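Local coordinates for protein DNA polymerase III subunit delta (PDB 3ZH9) that forms part of the clamp-loader complex and probably opens the ring of the beta sliding clamp so that it can be loaded onto primed DNA, at residues 171-174 against 175-179; 219-222 against 223-227; 256-259 against 260-263; 266-269 against 270-273; 300-303 against 304-308. One frame throughout, in Å; residues are numbered along the deposited sequence.

Interaction 1. Residues 171-174 against 175-179; sequences AEHL and VLLVN
A Schellman motif closes helix 168-177, and just ahead of it His173 and Leu177, one turn apart, make the main side-chain contact. Leu177 sets CG over one face of the His173 ring, 4.2 Å from the ring centroid and displaced toward the rim, a CH-pi contact that suits a branched aliphatic chain beside a flat ring. The histidine has CG anti to its backbone N (chi1 -165°), which turns the ring toward the residues that follow. Val207 of helix 204-210 touches both partners, and a sulfate ion, probably from the crystallisation liquor, lies about 3 Å from the histidine side chain. On the buried flank Leu174 CD1 meets Val178 CG1 at 4.3 Å, and this aliphatic pair packs on Ile189 and Ile185 of helix 182-195, whereas Val175 faces Thr151 and Thr155 of helix 148-160. Val178 N still donates to Leu174 O at 3.2 Å. Asn179 then takes a positive phi (57°), a conformation that asparagine tolerates better than most residues. Its side-chain ND2 is bonded to Glu216 OE1. Two backbone bonds define the motif: Gly180 N reaches Val175 O, and Asn179 N donates to Leu176 O at 3.2 Å.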
loop_
_atom_site.group_PDB
_atom_site.type_symbol
_atom_site.label_atom_id
_atom_site.label_comp_id
_atom_site.label_asym_id
_atom_site.label_seq_id
_atom_site.Cartn_x
_atom_site.Cartn_y
_atom_site.Cartn_z
ATOM N N ALA A 171 1.947 4.702 -18.569
ATOM C CA ALA A 171 1.899 3.995 -17.298
ATOM C C ALA A 171 3.010 4.433 -16.343
ATOM O O ALA A 171 2.783 4.623 -15.149
ATOM C CB ALA A 171 1.983 2.475 -17.537
ATOM N N GLU A 172 4.217 4.569 -16.873
ATOM C CA GLU A 172 5.342 5.017 -16.076
ATOM C C GLU A 172 5.095 6.423 -15.561
ATOM O O GLU A 172 5.450 6.757 -14.436
ATOM C CB GLU A 172 6.629 4.984 -16.907
ATOM C CG GLU A 172 7.191 3.574 -17.072
ATOM C CD GLU A 172 8.358 3.507 -18.040
ATOM O OE1 GLU A 172 8.476 4.416 -18.890
ATOM O OE2 GLU A 172 9.153 2.540 -17.947
ATOM N N HIS A 173 4.502 7.255 -16.397
ATOM C CA HIS A 173 4.231 8.623 -15.982
ATOM C C HIS A 173 3.174 8.670 -14.879
ATOM O O HIS A 173 3.283 9.437 -13.923
ATOM C CB HIS A 173 3.792 9.480 -17.156
ATOM C CG HIS A 173 3.853 10.944 -16.860
ATOM N ND1 HIS A 173 2.739 11.751 -16.853
ATOM C CD2 HIS A 173 4.896 11.733 -16.512
ATOM C CE1 HIS A 173 3.095 12.988 -16.536
ATOM N NE2 HIS A 173 4.398 13.001 -16.327
ATOM N N LEU A 174 2.162 7.825 -15.007
ATOM C CA LEU A 174 1.115 7.733 -14.003
ATOM C C LEU A 174 1.716 7.339 -12.657
ATOM O O LEU A 174 1.447 7.957 -11.630
ATOM C CB LEU A 174 0.051 6.707 -14.434
ATOM C CG LEU A 174 -0.982 6.432 -13.328
ATOM C CD1 LEU A 174 -1.585 7.740 -12.851
ATOM C CD2 LEU A 174 -2.065 5.520 -13.838
ATOM N N VAL A 175 2.536 6.299 -12.680
ATOM C CA VAL A 175 3.207 5.822 -11.479
ATOM C C VAL A 175 4.074 6.912 -10.830
ATOM O O VAL A 175 4.100 7.061 -9.614
ATOM C CB VAL A 175 4.043 4.560 -11.804
ATOM C CG1 VAL A 175 5.034 4.211 -10.660
ATOM C CG2 VAL A 175 3.119 3.402 -12.112
ATOM N N LEU A 176 4.773 7.683 -11.647
ATOM C CA LEU A 176 5.538 8.827 -11.153
ATOM C C LEU A 176 4.645 9.856 -10.436
ATOM O O LEU A 176 4.989 10.360 -9.364
ATOM C CB LEU A 176 6.247 9.518 -12.327
ATOM C CG LEU A 176 6.915 10.870 -12.031
ATOM C CD1 LEU A 176 8.262 10.656 -11.373
ATOM C CD2 LEU A 176 7.087 11.688 -13.302
ATOM N N LEU A 177 3.511 10.177 -11.054
ATOM C CA LEU A 177 2.643 11.248 -10.583
ATOM C C LEU A 177 2.054 10.942 -9.213
ATOM O O LEU A 177 1.854 11.837 -8.400
ATOM C CB LEU A 177 1.505 11.502 -11.582
ATOM C CG LEU A 177 1.860 12.226 -12.885
ATOM C CD1 LEU A 177 0.674 12.179 -13.846
ATOM C CD2 LEU A 177 2.301 13.661 -12.630
ATOM N N VAL A 178 1.759 9.674 -8.959
ATOM C CA VAL A 178 1.105 9.337 -7.709
ATOM C C VAL A 178 2.100 8.725 -6.741
ATOM O O VAL A 178 1.712 8.150 -5.717
ATOM C CB VAL A 178 -0.122 8.421 -7.919
ATOM C CG1 VAL A 178 -1.135 9.130 -8.838
ATOM C CG2 VAL A 178 0.295 7.069 -8.481
ATOM N N ASN A 179 3.381 8.878 -7.069
ATOM C CA ASN A 179 4.459 8.405 -6.200
ATOM C C ASN A 179 4.359 6.917 -5.906
ATOM O O ASN A 179 4.678 6.486 -4.799
ATOM C CB ASN A 179 4.464 9.165 -4.869
ATOM C CG ASN A 179 5.876 9.374 -4.312
ATOM O OD1 ASN A 179 6.833 9.522 -5.068
ATOM N ND2 ASN A 179 6.003 9.378 -2.990
#

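Interaction 2. Residues 219-222 against 223-227; sequences IFEL and INKIV
A chi1 of 176° points the Phe220 ring away from its own backbone N and toward the next turn of helix 215-227, where Asn224, at a chi1 of -90°, brings its amide up to meet it. Asn224 ND2 comes within 3.1 Å of Phe220 CE2, a tight approach on an oblique line, with the ring and amide planes 73° apart. Glu221 bends at chi2, and that bend brings its OE1 to 3.8 Å from Asn224 ND2 and 4.1 Å from the aliphatic Lys225 CE. The charged ends of Glu221 and Lys225 stay apart, at 4.9 Å between OE1 and NZ.

The other side of the helix is aliphatic. Leu222 and Ile226 run alongside each other in the same direction, with their CD1 atoms 3.8 Å apart, and Ile226 continues into Leu333 and Leu337 of helix 325-338. Ile219 CG2 meets Ile223 CD1 at 4.1 Å on the flank facing helix 248-269. The helix lies in the C-terminal helical domain, which in related clamp loaders joins the subunits into a collar. Gln295 of helix 286-296 donates through NE2 to Asn224 OD1 and probably fixes the rotation of the amide beside the phenyl ring. Lys225 NZ has a long, weak ion pair with Glu233 of helix 231-243, and Glu221 probably adds at most a diffuse attraction between opposite charges.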
loop_
_atom_site.group_PDB
_atom_site.type_symbol
_atom_site.label_atom_id
_atom_site.label_comp_id
_atom_site.label_asym_id
_atom_site.label_seq_id
_atom_site.Cartn_x
_atom_site.Cartn_y
_atom_site.Cartn_z
ATOM N N ILE A 219 6.328 17.387 -2.951
ATOM C CA ILE A 219 7.313 17.517 -1.866
ATOM C C ILE A 219 8.618 16.818 -2.236
ATOM O O ILE A 219 9.701 17.390 -2.103
ATOM C CB ILE A 219 6.793 16.929 -0.528
ATOM C CG1 ILE A 219 5.552 17.681 -0.042
ATOM C CG2 ILE A 219 7.902 16.911 0.535
ATOM C CD1 ILE A 219 5.607 19.170 -0.270
ATOM N N PHE A 220 8.521 15.577 -2.709
ATOM C CA PHE A 220 9.717 14.864 -3.148
ATOM C C PHE A 220 10.505 15.703 -4.153
ATOM O O PHE A 220 11.721 15.889 -4.025
ATOM C CB PHE A 220 9.365 13.499 -3.767
ATOM C CG PHE A 220 10.561 12.768 -4.320
ATOM C CD1 PHE A 220 11.450 12.121 -3.472
ATOM C CD2 PHE A 220 10.810 12.745 -5.682
ATOM C CE1 PHE A 220 12.561 11.458 -3.974
ATOM C CE2 PHE A 220 11.915 12.087 -6.186
ATOM C CZ PHE A 220 12.796 11.445 -5.327
ATOM N N GLU A 221 9.806 16.209 -5.154
ATOM C CA GLU A 221 10.451 16.946 -6.244
ATOM C C GLU A 221 11.033 18.254 -5.753
ATOM O O GLU A 221 12.118 18.672 -6.182
ATOM C CB GLU A 221 9.459 17.218 -7.381
ATOM C CG GLU A 221 9.181 16.010 -8.268
ATOM C CD GLU A 221 10.438 15.469 -8.945
ATOM O OE1 GLU A 221 11.465 16.187 -8.983
ATOM O OE2 GLU A 221 10.397 14.317 -9.437
ATOM N N LEU A 222 10.306 18.911 -4.859
ATOM C CA LEU A 222 10.792 20.153 -4.289
ATOM C C LEU A 222 12.151 19.905 -3.651
ATOM O O LEU A 222 13.044 20.737 -3.736
ATOM C CB LEU A 222 9.816 20.658 -3.236
ATOM C CG LEU A 222 10.302 21.817 -2.369
ATOM C CD1 LEU A 222 10.675 23.000 -3.241
ATOM C CD2 LEU A 222 9.210 22.188 -1.370
ATOM N N ILE A 223 12.310 18.751 -3.012
ATOM C CA ILE A 223 13.559 18.456 -2.327
ATOM C C ILE A 223 14.656 18.126 -3.328
ATOM O O ILE A 223 15.817 18.504 -3.129
ATOM C CB ILE A 223 13.398 17.343 -1.261
ATOM C CG1 ILE A 223 12.607 17.877 -0.069
ATOM C CG2 ILE A 223 14.759 16.853 -0.776
ATOM C CD1 ILE A 223 11.991 16.783 0.797
ATOM N N ASN A 224 14.304 17.441 -4.414
ATOM C CA ASN A 224 15.290 17.214 -5.476
ATOM C C ASN A 224 15.829 18.516 -6.041
ATOM O O ASN A 224 17.037 18.705 -6.158
ATOM C CB ASN A 224 14.707 16.392 -6.615
ATOM C CG ASN A 224 14.898 14.918 -6.411
ATOM O OD1 ASN A 224 15.732 14.491 -5.608
ATOM N ND2 ASN A 224 14.123 14.123 -7.132
ATOM N N LYS A 225 14.916 19.413 -6.391
ATOM C CA LYS A 225 15.288 20.682 -6.992
ATOM C C LYS A 225 16.175 21.487 -6.067
ATOM O O LYS A 225 17.136 22.113 -6.511
ATOM C CB LYS A 225 14.040 21.471 -7.363
ATOM C CG LYS A 225 13.221 20.787 -8.428
ATOM C CD LYS A 225 14.086 20.467 -9.644
ATOM C CE LYS A 225 13.392 19.473 -10.573
ATOM N NZ LYS A 225 14.236 19.121 -11.754
ATOM N N ILE A 226 15.870 21.456 -4.775
ATOM C CA ILE A 226 16.645 22.222 -3.815
ATOM C C ILE A 226 18.065 21.692 -3.659
ATOM O O ILE A 226 19.031 22.443 -3.800
ATOM C CB ILE A 226 15.966 22.286 -2.441
ATOM C CG1 ILE A 226 14.843 23.327 -2.460
ATOM C CG2 ILE A 226 16.986 22.650 -1.372
ATOM C CD1 ILE A 226 13.933 23.266 -1.244
ATOM N N VAL A 227 18.190 20.402 -3.370
ATOM C CA VAL A 227 19.509 19.792 -3.213
ATOM C C VAL A 227 20.338 19.858 -4.504
ATOM O O VAL A 227 21.557 19.737 -4.461
ATOM C CB VAL A 227 19.429 18.329 -2.693
ATOM C CG1 VAL A 227 19.072 17.366 -3.814
ATOM C CG2 VAL A 227 20.754 17.925 -2.060
#

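Interaction 3. Residues 256-259 against 260-263; sequences SNQF and RLIL
Gln258, which meets Leu261 and Ile262 one turn on, lies on helix 248-269, a long helix packed among others in the C-terminal helical domain. From CB the chain heads directly away from its own backbone N (chi1 -179°), and CG rests against Ile262 CD1 at 4.0 Å. A bend at chi2 (64°) then folds the amide beside the following turn. There OE1 lies 3.7 Å from Leu261 CD2 and receives a weak hydrogen bond from Arg288, while NE2 passes Ile262 CG1 at 4.1 Å and donates to Gln295 OE1. A glutamine suits this buried place: its methylenes pack against an isoleucine, and both ends of the amide find partners on helix 286-296. Next to it, Phe259 runs alongside Ile262, CD1 to CD1 at 4.1 Å. Its ring also meets that of Phe299 edge-to-face and packs on Leu304 and Ile307 of helix 301-319.

Arg260 belongs to the exposed side. In the crystal, where it also touches a neighbouring molecule, it bends at chi3 and curls back over the preceding turn, one face of its guanidinium above the Ser256 carbonyl. Ser256 O sits 4.0 Å from that plane, over its centre, while accepting a 2.9 Å bond from Arg260 N.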
loop_
_atom_site.group_PDB
_atom_site.type_symbol
_atom_site.label_atom_id
_atom_site.label_comp_id
_atom_site.label_asym_id
_atom_site.label_seq_id
_atom_site.Cartn_x
_atom_site.Cartn_y
_atom_site.Cartn_z
ATOM N N SER A 256 9.031 17.636 6.548
ATOM C CA SER A 256 9.590 17.011 7.740
ATOM C C SER A 256 9.573 15.477 7.654
ATOM O O SER A 256 10.577 14.829 7.931
ATOM C CB SER A 256 8.846 17.507 8.993
ATOM O OG SER A 256 9.414 16.953 10.167
ATOM N N ASN A 257 8.436 14.894 7.280
ATOM C CA ASN A 257 8.344 13.440 7.148
ATOM C C ASN A 257 9.372 12.872 6.147
ATOM O O ASN A 257 9.900 11.774 6.329
ATOM C CB ASN A 257 6.933 13.015 6.695
ATOM C CG ASN A 257 5.839 13.405 7.690
ATOM O OD1 ASN A 257 6.076 13.532 8.893
ATOM N ND2 ASN A 257 4.624 13.587 7.179
ATOM N N GLN A 258 9.614 13.594 5.062
ATOM C CA GLN A 258 10.546 13.115 4.055
ATOM C C GLN A 258 11.983 13.213 4.552
ATOM O O GLN A 258 12.790 12.308 4.316
ATOM C CB GLN A 258 10.375 13.850 2.728
ATOM C CG GLN A 258 11.325 13.375 1.606
ATOM C CD GLN A 258 11.110 11.923 1.163
ATOM O OE1 GLN A 258 10.174 11.249 1.601
ATOM N NE2 GLN A 258 11.988 11.439 0.283
ATOM N N PHE A 259 12.304 14.296 5.245
ATOM C CA PHE A 259 13.666 14.462 5.748
ATOM C C PHE A 259 13.975 13.455 6.836
ATOM O O PHE A 259 15.067 12.918 6.880
ATOM C CB PHE A 259 13.934 15.899 6.200
ATOM C CG PHE A 259 14.420 16.780 5.087
ATOM C CD1 PHE A 259 15.652 16.545 4.493
ATOM C CD2 PHE A 259 13.644 17.815 4.612
ATOM C CE1 PHE A 259 16.106 17.340 3.437
ATOM C CE2 PHE A 259 14.100 18.627 3.564
ATOM C CZ PHE A 259 15.332 18.376 2.974
ATOM N N ARG A 260 13.002 13.176 7.700
ATOM C CA ARG A 260 13.171 12.103 8.676
ATOM C C ARG A 260 13.392 10.764 7.985
ATOM O O ARG A 260 14.250 9.994 8.392
ATOM C CB ARG A 260 11.984 12.036 9.647
ATOM C CG ARG A 260 12.014 13.169 10.701
ATOM C CD ARG A 260 11.029 12.928 11.846
ATOM N NE ARG A 260 9.667 12.828 11.345
ATOM C CZ ARG A 260 8.772 13.801 11.439
ATOM N NH1 ARG A 260 9.091 14.938 12.049
ATOM N NH2 ARG A 260 7.559 13.629 10.941
ATOM N N LEU A 261 12.620 10.493 6.936
ATOM C CA LEU A 261 12.804 9.274 6.156
ATOM C C LEU A 261 14.191 9.174 5.526
ATOM O O LEU A 261 14.797 8.102 5.512
ATOM C CB LEU A 261 11.754 9.189 5.056
ATOM C CG LEU A 261 11.800 7.921 4.208
ATOM C CD1 LEU A 261 11.709 6.652 5.048
ATOM C CD2 LEU A 261 10.694 7.974 3.144
ATOM N N ILE A 262 14.680 10.279 4.965
ATOM C CA ILE A 262 16.007 10.267 4.351
ATOM C C ILE A 262 17.080 9.939 5.393
ATOM O O ILE A 262 17.944 9.088 5.180
ATOM C CB ILE A 262 16.315 11.631 3.685
ATOM C CG1 ILE A 262 15.409 11.820 2.466
ATOM C CG2 ILE A 262 17.768 11.702 3.240
ATOM C CD1 ILE A 262 15.289 13.259 2.047
ATOM N N LEU A 263 17.001 10.593 6.543
ATOM C CA LEU A 263 17.971 10.333 7.615
ATOM C C LEU A 263 17.954 8.851 8.037
ATOM O O LEU A 263 18.997 8.220 8.131
ATOM C CB LEU A 263 17.689 11.235 8.825
ATOM C CG LEU A 263 18.690 11.053 9.980
ATOM C CD1 LEU A 263 19.997 11.783 9.660
ATOM C CD2 LEU A 263 18.112 11.536 11.258
#

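Interaction 4. Residues 266-269 against 270-273; sequences KYFA and EQGY
Phe268 and Tyr273 touch across the end of helix 248-269, Tyr273 CD2 standing near the plane of the Phe268 ring at its edge, 3.9 Å from Phe268 CD1. Tyr267 packs its ring over the face of Phe268, and Gln271 lies across the junction of the two rings: Gln271 NE2 is 3.8 Å from Phe268 CD1, and Gln271 CD stands above the rim of Tyr267. On the far side of the turn Lys266 and Glu270 run side by side toward a long salt bridge, NZ to OE2 at 3.7 Å.

The backbone sets these groups in place. In a Schellman motif Gly272 N donates to Ala269 O at 2.9 Å, and Tyr273 N reaches back to Phe268 O at 3.3 Å. Phe268 O also accepts from Gln271 N, and the two donors approach from opposite faces of its carbonyl plane. Gly272 has a positive phi (87°), a region of backbone angles that glycine enters readily. Farther out, Ile278 of helix 275-282 packs on both Phe268 and Tyr273, linking the turn to the next helix.

The Phe268-Tyr273 pair is the apolar contact that classically accompanies a Schellman motif, with Tyr273 CD2 also set against Phe268 O. Lys266 NZ, hydrogen-bonded to Phe299 O and Ala296 O, is held chiefly by those carbonyls, and Glu270 probably contributes only a weaker electrostatic pull at this exposed surface.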
loop_
_atom_site.group_PDB
_atom_site.type_symbol
_atom_site.label_atom_id
_atom_site.label_comp_id
_atom_site.label_asym_id
_atom_site.label_seq_id
_atom_site.Cartn_x
_atom_site.Cartn_y
_atom_site.Cartn_z
ATOM N N LYS A 266 19.361 6.675 5.171
ATOM C CA LYS A 266 20.812 6.863 5.068
ATOM C C LYS A 266 21.534 6.084 6.168
ATOM O O LYS A 266 22.543 5.437 5.925
ATOM C CB LYS A 266 21.174 8.354 5.147
ATOM C CG LYS A 266 22.639 8.669 4.873
ATOM C CD LYS A 266 22.929 10.153 5.124
ATOM C CE LYS A 266 24.327 10.555 4.656
ATOM N NZ LYS A 266 24.508 10.477 3.177
ATOM N N TYR A 267 20.994 6.148 7.380
ATOM C CA TYR A 267 21.552 5.450 8.531
ATOM C C TYR A 267 21.627 3.928 8.322
ATOM O O TYR A 267 22.647 3.292 8.608
ATOM C CB TYR A 267 20.711 5.764 9.772
ATOM C CG TYR A 267 21.154 4.996 11.003
ATOM C CD1 TYR A 267 22.255 5.413 11.756
ATOM C CD2 TYR A 267 20.473 3.853 11.405
ATOM C CE1 TYR A 267 22.664 4.699 12.882
ATOM C CE2 TYR A 267 20.871 3.136 12.522
ATOM C CZ TYR A 267 21.956 3.565 13.263
ATOM O OH TYR A 267 22.328 2.833 14.366
ATOM N N PHE A 268 20.547 3.339 7.824
ATOM C CA PHE A 268 20.543 1.898 7.598
ATOM C C PHE A 268 21.278 1.505 6.316
ATOM O O PHE A 268 21.923 0.468 6.279
ATOM C CB PHE A 268 19.126 1.350 7.592
ATOM C CG PHE A 268 18.468 1.374 8.940
ATOM C CD1 PHE A 268 18.954 0.593 9.979
ATOM C CD2 PHE A 268 17.370 2.181 9.169
ATOM C CE1 PHE A 268 18.343 0.603 11.228
ATOM C CE2 PHE A 268 16.749 2.199 10.428
ATOM C CZ PHE A 268 17.241 1.413 11.456
ATOM N N ALA A 269 21.184 2.328 5.271
ATOM C CA ALA A 269 21.937 2.066 4.037
ATOM C C ALA A 269 23.448 2.009 4.289
ATOM O O ALA A 269 24.154 1.185 3.700
ATOM C CB ALA A 269 21.621 3.106 2.966
ATOM N N GLU A 270 23.944 2.873 5.172
ATOM C CA GLU A 270 25.383 2.947 5.398
ATOM C C GLU A 270 25.924 1.766 6.195
ATOM O O GLU A 270 27.136 1.613 6.344
ATOM C CB GLU A 270 25.782 4.289 6.010
ATOM C CG GLU A 270 25.601 5.438 5.015
ATOM C CD GLU A 270 26.355 6.704 5.393
ATOM O OE1 GLU A 270 26.822 6.809 6.549
ATOM O OE2 GLU A 270 26.477 7.598 4.525
ATOM N N GLN A 271 25.019 0.927 6.688
ATOM C CA GLN A 271 25.391 -0.337 7.310
ATOM C C GLN A 271 25.140 -1.506 6.362
ATOM O O GLN A 271 25.121 -2.662 6.779
ATOM C CB GLN A 271 24.600 -0.546 8.588
ATOM C CG GLN A 271 24.291 0.735 9.278
ATOM C CD GLN A 271 23.827 0.522 10.688
ATOM O OE1 GLN A 271 24.573 0.768 11.635
ATOM N NE2 GLN A 271 22.590 0.066 10.845
ATOM N N GLY A 272 24.928 -1.197 5.088
ATOM C CA GLY A 272 24.770 -2.221 4.073
ATOM C C GLY A 272 23.364 -2.763 3.859
ATOM O O GLY A 272 23.141 -3.531 2.923
ATOM N N TYR A 273 22.416 -2.376 4.712
ATOM C CA TYR A 273 21.039 -2.824 4.548
ATOM C C TYR A 273 20.468 -2.349 3.214
ATOM O O TYR A 273 20.780 -1.251 2.744
ATOM C CB TYR A 273 20.168 -2.343 5.700
ATOM C CG TYR A 273 20.534 -2.919 7.045
ATOM C CD1 TYR A 273 20.385 -4.274 7.306
ATOM C CD2 TYR A 273 21.014 -2.105 8.062
ATOM C CE1 TYR A 273 20.710 -4.802 8.544
ATOM C CE2 TYR A 273 21.336 -2.621 9.302
ATOM C CZ TYR A 273 21.187 -3.968 9.537
ATOM O OH TYR A 273 21.517 -4.475 10.773
#

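Interaction 5. Residues 300-303 against 304-308; sequences SEEE and LRLII
Glu301 and Arg305 extend together from successive turns, with the carboxylate stacked flat against the guanidinium. The two planes are only 16° apart, and Glu301 CD sits 3.4 Å above one face of the arginine group, offset toward its rim. The salt bridge, OE2 to NH2 at 3.5 Å, is electrostatic, since OE2 lies well outside the guanidinium plane and away from the N-H directions. Extended chains make the overlap possible. Glu301 turns its CG to the far side from its backbone N (chi1 -161°), while the arginine has its CG anti to the carbonyl carbon and runs straight out to NE, which lays the carboxylate over the guanidinium one turn on.

All this happens in the first turns of helix 301-319, which a capping box opens. Ser300, at the N-cap, carries OG between its backbone N and carbonyl carbon (chi1 66°), where it accepts from Glu303 N at 3.1 Å. In return Glu303 OE1 accepts from Ser300 N at 3.0 Å, met on its anti side. A small hydroxyl and a carboxylate three residues on suit these posts, each capping an amide, and the glutamates gathered here would probably interact favourably with the positive end of the helix dipole.

Leu306 folds its CG down to 3.0 Å from Glu302 O, a tight fit, and sends CD1 obliquely across to the aliphatic Glu302 CG at 4.0 Å. On the buried side Leu304 and Ile307, both packed on Phe259 and Phe299, keep their branches close to the preceding turn: Leu304 CG lies 3.4 Å from Ser300 O, and Ile307 CG1 lies 3.3 Å from Glu303 O.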
loop_
_atom_site.group_PDB
_atom_site.type_symbol
_atom_site.label_atom_id
_atom_site.label_comp_id
_atom_site.label_asym_id
_atom_site.label_seq_id
_atom_site.Cartn_x
_atom_site.Cartn_y
_atom_site.Cartn_z
ATOM N N SER A 300 24.621 15.140 3.766
ATOM C CA SER A 300 25.422 14.570 4.827
ATOM C C SER A 300 24.527 14.333 6.030
ATOM O O SER A 300 23.448 14.903 6.141
ATOM C CB SER A 300 26.591 15.480 5.199
ATOM O OG SER A 300 26.114 16.684 5.756
ATOM N N GLU A 301 24.975 13.459 6.914
ATOM C CA GLU A 301 24.269 13.180 8.146
ATOM C C GLU A 301 24.062 14.490 8.909
ATOM O O GLU A 301 22.975 14.766 9.419
ATOM C CB GLU A 301 25.111 12.205 8.963
ATOM C CG GLU A 301 24.384 11.456 10.031
ATOM C CD GLU A 301 25.320 10.541 10.817
ATOM O OE1 GLU A 301 26.461 10.968 11.110
ATOM O OE2 GLU A 301 24.916 9.397 11.138
ATOM N N GLU A 302 25.114 15.304 8.974
ATOM C CA GLU A 302 25.052 16.556 9.725
ATOM C C GLU A 302 24.056 17.553 9.132
ATOM O O GLU A 302 23.352 18.234 9.870
ATOM C CB GLU A 302 26.438 17.216 9.868
ATOM C CG GLU A 302 26.325 18.603 10.501
ATOM C CD GLU A 302 27.652 19.331 10.677
ATOM O OE1 GLU A 302 28.682 18.885 10.118
ATOM O OE2 GLU A 302 27.655 20.364 11.384
ATOM N N GLU A 303 23.988 17.650 7.809
ATOM C CA GLU A 303 22.970 18.504 7.187
ATOM C C GLU A 303 21.561 18.057 7.581
ATOM O O GLU A 303 20.704 18.864 7.946
ATOM C CB GLU A 303 23.061 18.435 5.674
ATOM C CG GLU A 303 24.245 19.142 5.055
ATOM C CD GLU A 303 24.199 19.062 3.530
ATOM O OE1 GLU A 303 24.638 18.027 2.965
ATOM O OE2 GLU A 303 23.692 20.022 2.905
ATOM N N LEU A 304 21.327 16.755 7.481
ATOM C CA LEU A 304 20.002 16.203 7.727
ATOM C C LEU A 304 19.557 16.473 9.156
ATOM O O LEU A 304 18.420 16.826 9.392
ATOM C CB LEU A 304 20.006 14.699 7.413
ATOM C CG LEU A 304 20.115 14.378 5.915
ATOM C CD1 LEU A 304 20.386 12.891 5.664
ATOM C CD2 LEU A 304 18.841 14.853 5.149
ATOM N N ARG A 305 20.471 16.315 10.110
ATOM C CA ARG A 305 20.177 16.613 11.501
ATOM C C ARG A 305 19.821 18.082 11.711
ATOM O O ARG A 305 18.909 18.387 12.457
ATOM C CB ARG A 305 21.362 16.238 12.398
ATOM C CG ARG A 305 21.543 14.748 12.566
ATOM C CD ARG A 305 22.916 14.442 13.157
ATOM N NE ARG A 305 23.107 13.017 13.448
ATOM C CZ ARG A 305 24.281 12.482 13.774
ATOM N NH1 ARG A 305 25.366 13.248 13.818
ATOM N NH2 ARG A 305 24.381 11.187 14.041
ATOM N N LEU A 306 20.560 18.983 11.071
ATOM C CA LEU A 306 20.270 20.416 11.126
ATOM C C LEU A 306 18.910 20.710 10.506
ATOM O O LEU A 306 18.093 21.427 11.086
ATOM C CB LEU A 306 21.340 21.203 10.361
ATOM C CG LEU A 306 22.755 21.016 10.920
ATOM C CD1 LEU A 306 23.822 21.650 10.025
ATOM C CD2 LEU A 306 22.851 21.559 12.353
ATOM N N ILE A 307 18.671 20.140 9.327
ATOM C CA ILE A 307 17.432 20.406 8.609
ATOM C C ILE A 307 16.253 19.941 9.455
ATOM O O ILE A 307 15.274 20.657 9.629
ATOM C CB ILE A 307 17.427 19.749 7.209
ATOM C CG1 ILE A 307 18.358 20.537 6.271
ATOM C CG2 ILE A 307 16.003 19.717 6.631
ATOM C CD1 ILE A 307 18.761 19.779 4.984
ATOM N N ILE A 308 16.376 18.747 10.010
ATOM C CA ILE A 308 15.335 18.198 10.846
ATOM C C ILE A 308 15.030 19.107 12.055
ATOM O O ILE A 308 13.871 19.396 12.323
ATOM C CB ILE A 308 15.676 16.744 11.281
ATOM C CG1 ILE A 308 15.473 15.800 10.095
ATOM C CG2 ILE A 308 14.821 16.314 12.476
ATOM C CD1 ILE A 308 16.221 14.498 10.207
#

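How the interactions relate
Interaction 1 is the most buried of the five and touches none of the others, although the Asn179-Glu216 bond ties it to the helix of interaction 2. Interactions 2 to 5 share the C-terminal helical domain. Interactions 3 and 4 use the same helix, 248-269: its middle is packed between neighbouring helices, whereas its end lies at the surface. Aliphatic and aromatic side chains join interaction 3 to both 2 and 5, as where Ile223 and Ile307 meet Phe259, while the methylenes of Lys266 join 4 to 5. Chemistry follows place: two Schellman endings in 1 and 4, a capping box starting 5, ion pairs at exposed turns, and amides bonded to neighbouring helices in 1, 2 and 3.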